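Local structure of allantoin racemase (Pseudomonas fluorescens, 5LG5) at residues 66-71 against 86-91; 112-117 against 137-142. The protein catalyses the racemisation of allantoin and, like other members of the HyuE family, probably also that of other 5-monosubstituted hydantoins. All coordinates share one frame; numbering follows the deposited sequence.

Contact 1. Residues 66-71 against 86-91; sequences QPFDAV and ELLNVP
Val71 and Pro91 meet where two neighbouring parallel strands of a beta-alpha-beta unit begin: the chain entering strand 70-74 lies against the turn that leads from helix 81-87 into strand 92-94, with one backbone hydrogen bond beside an apolar cluster. Val71 N donates to Pro91 O over 2.8 Å, and the same oxygen takes a CA-H...O contact from Ala70 CA at 3.3 Å. Leu88, just past the end of the helix, spreads its two methyls between different partners. Leu88 CD1 packs on Val71 CG2 at 3.7 Å, whereas Leu88 CD2 reaches the edge of the Phe68 ring, 3.9 Å from Phe68 CZ. With chi1 at 56°, Phe68 CG stands between its backbone N and carbonyl carbon, which turns the ring toward the opposite segment; there Val90 CG2 approaches Phe68 CE1 obliquely at 3.9 Å. Val90 CB and Pro91 CD both press on Asp69 O, each at 3.3 Å. Replacing Phe68 by a serine would probably leave Leu88 CD2 and Val90 CG2 without the ring they lean on and open a gap between the segments. Strand 2-7 adjoins through Leu4, touched by Phe68 and Val71, and through Arg2, whose backbone N binds Asp69 OD2. Helix 47-63 packs on Leu88 with Val61 and Met62, while helix 201-214 brings Val213 against Ala70 and Leu212 against Pro91.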
loop_
_atom_site.group_PDB
_atom_site.type_symbol
_atom_site.label_atom_id
_atom_site.label_comp_id
_atom_site.label_asym_id
_atom_site.label_seq_id
_atom_site.Cartn_x
_atom_site.Cartn_y
_atom_site.Cartn_z
ATOM N N GLN E 66 20.265 -27.053 -27.852
ATOM C CA GLN E 66 20.789 -28.032 -26.908
ATOM C C GLN E 66 20.046 -27.983 -25.568
ATOM O O GLN E 66 19.402 -26.980 -25.250
ATOM C CB GLN E 66 22.314 -27.886 -26.763
ATOM C CG GLN E 66 23.060 -28.373 -28.019
ATOM C CD GLN E 66 23.873 -27.292 -28.725
ATOM O OE1 GLN E 66 24.603 -26.528 -28.088
ATOM N NE2 GLN E 66 23.760 -27.238 -30.052
ATOM N N PRO E 67 20.081 -29.097 -24.810
ATOM C CA PRO E 67 19.378 -29.146 -23.518
ATOM C C PRO E 67 19.862 -28.111 -22.501
ATOM O O PRO E 67 21.027 -27.717 -22.542
ATOM C CB PRO E 67 19.671 -30.566 -23.005
ATOM C CG PRO E 67 20.072 -31.364 -24.231
ATOM C CD PRO E 67 20.718 -30.384 -25.159
ATOM N N PHE E 68 18.957 -27.651 -21.633
ATOM C CA PHE E 68 19.307 -26.739 -20.540
ATOM C C PHE E 68 18.312 -26.876 -19.383
ATOM O O PHE E 68 17.180 -27.344 -19.575
ATOM C CB PHE E 68 19.431 -25.279 -21.018
ATOM C CG PHE E 68 18.204 -24.739 -21.724
ATOM C CD1 PHE E 68 17.248 -23.999 -21.026
ATOM C CD2 PHE E 68 18.024 -24.943 -23.088
ATOM C CE1 PHE E 68 16.111 -23.490 -21.682
ATOM C CE2 PHE E 68 16.904 -24.442 -23.752
ATOM C CZ PHE E 68 15.942 -23.703 -23.048
ATOM N N ASP E 69 18.751 -26.509 -18.181
ATOM C CA ASP E 69 17.993 -26.803 -16.972
ATOM C C ASP E 69 17.407 -25.573 -16.313
ATOM O O ASP E 69 16.564 -25.690 -15.439
ATOM C CB ASP E 69 18.861 -27.553 -15.964
ATOM C CG ASP E 69 19.473 -28.794 -16.554
ATOM O OD1 ASP E 69 18.795 -29.842 -16.549
ATOM O OD2 ASP E 69 20.622 -28.698 -17.058
ATOM N N ALA E 70 17.885 -24.406 -16.727
ATOM C CA ALA E 70 17.441 -23.146 -16.173
ATOM C C ALA E 70 17.898 -22.049 -17.102
ATOM O O ALA E 70 18.783 -22.260 -17.942
ATOM C CB ALA E 70 18.019 -22.938 -14.767
ATOM N N VAL E 71 17.279 -20.881 -16.968
ATOM C CA VAL E 71 17.646 -19.731 -17.774
ATOM C C VAL E 71 17.751 -18.509 -16.891
ATOM O O VAL E 71 16.885 -18.263 -16.036
ATOM C CB VAL E 71 16.623 -19.459 -18.911
ATOM C CG1 VAL E 71 16.961 -18.146 -19.625
ATOM C CG2 VAL E 71 16.586 -20.626 -19.908
ATOM N N GLU E 86 6.360 -18.607 -19.484
ATOM C CA GLU E 86 5.285 -19.304 -20.201
ATOM C C GLU E 86 5.884 -20.273 -21.187
ATOM O O GLU E 86 5.437 -21.408 -21.308
ATOM C CB GLU E 86 4.428 -18.320 -20.974
ATOM C CG GLU E 86 3.509 -17.496 -20.127
ATOM C CD GLU E 86 2.549 -16.700 -20.967
ATOM O OE1 GLU E 86 2.684 -16.748 -22.216
ATOM O OE2 GLU E 86 1.692 -16.003 -20.378
ATOM N N LEU E 87 6.894 -19.792 -21.913
ATOM C CA LEU E 87 7.517 -20.564 -22.974
ATOM C C LEU E 87 8.254 -21.791 -22.452
ATOM O O LEU E 87 8.284 -22.827 -23.115
ATOM C CB LEU E 87 8.489 -19.678 -23.750
ATOM C CG LEU E 87 7.802 -18.580 -24.569
ATOM C CD1 LEU E 87 8.840 -17.621 -25.098
ATOM C CD2 LEU E 87 7.006 -19.217 -25.716
ATOM N N LEU E 88 8.838 -21.677 -21.260
ATOM C CA LEU E 88 9.746 -22.713 -20.773
ATOM C C LEU E 88 9.153 -23.577 -19.659
ATOM O O LEU E 88 8.267 -23.135 -18.937
ATOM C CB LEU E 88 11.031 -22.054 -20.280
ATOM C CG LEU E 88 11.814 -21.290 -21.342
ATOM C CD1 LEU E 88 12.944 -20.494 -20.697
ATOM C CD2 LEU E 88 12.371 -22.320 -22.306
ATOM N N ASN E 89 9.663 -24.798 -19.514
ATOM C CA ASN E 89 9.358 -25.641 -18.362
ATOM C C ASN E 89 10.587 -25.842 -17.486
ATOM O O ASN E 89 10.767 -26.900 -16.888
ATOM C CB ASN E 89 8.798 -27.003 -18.796
ATOM C CG ASN E 89 7.459 -26.890 -19.486
ATOM O OD1 ASN E 89 7.372 -26.486 -20.646
ATOM N ND2 ASN E 89 6.399 -27.254 -18.772
ATOM N N VAL E 90 11.455 -24.837 -17.467
ATOM C CA VAL E 90 12.588 -24.802 -16.558
ATOM C C VAL E 90 12.588 -23.461 -15.840
ATOM O O VAL E 90 11.981 -22.505 -16.329
ATOM C CB VAL E 90 13.915 -25.007 -17.305
ATOM C CG1 VAL E 90 13.916 -26.386 -17.972
ATOM C CG2 VAL E 90 14.141 -23.892 -18.313
ATOM N N PRO E 91 13.240 -23.393 -14.671
ATOM C CA PRO E 91 13.240 -22.118 -13.952
ATOM C C PRO E 91 13.894 -20.992 -14.736
ATOM O O PRO E 91 14.869 -21.184 -15.482
ATOM C CB PRO E 91 14.011 -22.429 -12.645
ATOM C CG PRO E 91 14.731 -23.706 -12.903
ATOM C CD PRO E 91 13.889 -24.468 -13.899
#

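Contact 2. Residues 112-117 against 137-142; sequences VVTTLD and ASVRAS
Arg140 N donates to Val112 O over 2.6 Å, nearly straight at 174°, in the ladder that joins parallel strands 110-114 and 136-141. Before it in the ladder, Val112 N donates to Ser138 O at 2.9 Å; after it, Thr114 N donates to Arg140 O, though that separation is modelled so short that its exact length is doubtful. Ser142 then grips Thr114 O twice, through its backbone N at 2.8 Å and its OG at 3.2 Å. The N comes in tilted 35° from the carbonyl plane, and OG can join it because chi1 of 65° folds the hydroxyl back between Ser142 N and its carbonyl carbon. These two donors tie down the last carbonyl of the strand just where residues 115-117 turn away.

Outward from the ladder, Val112 and Val139 share one face of the sheet, with Val112 CB 4.1 Å from both CG1 and CG2 of Val139. On the same face Thr114 CG2 lies 3.9 Å from Ala141 CA. The methyl of Ala141 fits into the turn, with Ala141 CB 3.4 Å from both Thr115 O and Asp117 N. Arg140, on the other face, runs extended to Asp171, with which its NE forms a salt bridge, while Asp117 pairs with Arg223 of the second subunit and Lys172 of the third, so the turn borders subunit interfaces.

Helix 120-129, the crossover between the two strands, covers the Val139 and Thr114 face through Ile123; helix 153-171 packs on the face of Val113 with Ile160. Strand 175-179 flanks strand 110-114 on its other side, its Gly179 O accepting from Thr114 OG1.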
loop_
_atom_site.group_PDB
_atom_site.type_symbol
_atom_site.label_atom_id
_atom_site.label_comp_id
_atom_site.label_asym_id
_atom_site.label_seq_id
_atom_site.Cartn_x
_atom_site.Cartn_y
_atom_site.Cartn_z
ATOM N N VAL E 112 19.435 0.025 -5.203
ATOM C CA VAL E 112 19.953 -0.372 -6.484
ATOM C C VAL E 112 20.679 0.803 -7.107
ATOM O O VAL E 112 20.158 1.912 -7.129
ATOM C CB VAL E 112 18.805 -0.830 -7.410
ATOM C CG1 VAL E 112 19.356 -1.280 -8.762
ATOM C CG2 VAL E 112 17.995 -1.947 -6.732
ATOM N N VAL E 113 21.887 0.572 -7.596
ATOM C CA VAL E 113 22.584 1.612 -8.329
ATOM C C VAL E 113 22.594 1.222 -9.785
ATOM O O VAL E 113 23.140 0.184 -10.148
ATOM C CB VAL E 113 24.031 1.826 -7.853
ATOM C CG1 VAL E 113 24.711 2.846 -8.753
ATOM C CG2 VAL E 113 24.059 2.272 -6.390
ATOM N N THR E 114 21.963 2.031 -10.624
ATOM C CA THR E 114 21.909 1.688 -12.038
ATOM C C THR E 114 22.719 2.700 -12.836
ATOM O O THR E 114 23.511 3.470 -12.268
ATOM C CB THR E 114 20.435 1.568 -12.565
ATOM O OG1 THR E 114 20.419 1.063 -13.909
ATOM C CG2 THR E 114 19.708 2.902 -12.508
ATOM N N THR E 115 22.507 2.677 -14.150
ATOM C CA THR E 115 23.243 3.487 -15.106
ATOM C C THR E 115 22.611 4.852 -15.303
ATOM O O THR E 115 23.018 5.842 -14.687
ATOM C CB THR E 115 23.264 2.773 -16.456
ATOM O OG1 THR E 115 21.943 2.274 -16.739
ATOM C CG2 THR E 115 24.248 1.611 -16.409
ATOM N N LEU E 116 21.616 4.899 -16.184
ATOM C CA LEU E 116 20.945 6.140 -16.525
ATOM C C LEU E 116 19.713 6.415 -15.672
ATOM O O LEU E 116 19.009 5.494 -15.228
ATOM C CB LEU E 116 20.564 6.134 -17.999
ATOM C CG LEU E 116 21.770 6.108 -18.952
ATOM C CD1 LEU E 116 21.304 6.247 -20.392
ATOM C CD2 LEU E 116 22.770 7.192 -18.604
ATOM N N ASP E 117 19.459 7.693 -15.447
ATOM C CA ASP E 117 18.302 8.135 -14.703
ATOM C C ASP E 117 17.006 7.640 -15.334
ATOM O O ASP E 117 16.056 7.283 -14.646
ATOM C CB ASP E 117 18.307 9.659 -14.602
ATOM C CG ASP E 117 17.034 10.199 -14.002
ATOM O OD1 ASP E 117 16.798 9.965 -12.792
ATOM O OD2 ASP E 117 16.249 10.824 -14.763
ATOM N N ALA E 137 15.352 0.742 -0.443
ATOM C CA ALA E 137 15.532 2.106 0.053
ATOM C C ALA E 137 15.539 3.138 -1.088
ATOM O O ALA E 137 15.091 4.273 -0.913
ATOM C CB ALA E 137 16.805 2.210 0.881
ATOM N N SER E 138 16.055 2.737 -2.248
ATOM C CA SER E 138 16.111 3.610 -3.413
ATOM C C SER E 138 16.680 2.885 -4.621
ATOM O O SER E 138 17.371 1.867 -4.500
ATOM C CB SER E 138 16.959 4.858 -3.122
ATOM O OG SER E 138 18.275 4.507 -2.731
ATOM N N VAL E 139 16.369 3.418 -5.794
ATOM C CA VAL E 139 17.050 3.036 -7.011
ATOM C C VAL E 139 17.739 4.280 -7.515
ATOM O O VAL E 139 17.087 5.293 -7.764
ATOM C CB VAL E 139 16.060 2.515 -8.062
ATOM C CG1 VAL E 139 16.796 2.171 -9.396
ATOM C CG2 VAL E 139 15.314 1.323 -7.503
ATOM N N ARG E 140 19.058 4.223 -7.633
ATOM C CA ARG E 140 19.831 5.404 -7.994
ATOM C C ARG E 140 20.629 5.197 -9.262
ATOM O O ARG E 140 21.167 4.112 -9.504
ATOM C CB ARG E 140 20.797 5.772 -6.873
ATOM C CG ARG E 140 20.131 6.244 -5.619
ATOM C CD ARG E 140 21.174 6.754 -4.657
ATOM N NE ARG E 140 20.568 7.623 -3.668
ATOM C CZ ARG E 140 20.695 8.940 -3.676
ATOM N NH1 ARG E 140 21.439 9.522 -4.608
ATOM N NH2 ARG E 140 20.099 9.662 -2.740
ATOM N N ALA E 141 20.744 6.260 -10.044
ATOM C CA ALA E 141 21.493 6.199 -11.287
ATOM C C ALA E 141 22.873 6.822 -11.114
ATOM O O ALA E 141 23.007 7.911 -10.578
ATOM C CB ALA E 141 20.725 6.912 -12.401
ATOM N N SER E 142 23.893 6.133 -11.599
ATOM C CA SER E 142 25.243 6.673 -11.562
ATOM C C SER E 142 25.378 7.830 -12.553
ATOM O O SER E 142 26.212 8.712 -12.369
ATOM C CB SER E 142 26.253 5.565 -11.857
ATOM O OG SER E 142 26.088 5.090 -13.173
#

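Overall arrangement
Contact 1 closes before contact 2 opens along the chain, and the two lie on opposite sides of the chain's centre, their own centres 30 Å apart and their nearest atoms about 19 Å apart. Each belongs to a different four-stranded parallel sheet, yet both sheets have the strand order 2-1-3-4. Contact 1 sets the start of strand 70-74 against the loop that leads into strand 92-94, an outermost strand of the first sheet within the chain; contact 2 pairs strand 110-114 with 136-141, an outermost strand of the other. This repetition is consistent with the two-lobed architecture of the Asp/Glu racemase superfamily. Both contacts also touch the second subunit of the six-chain assembly.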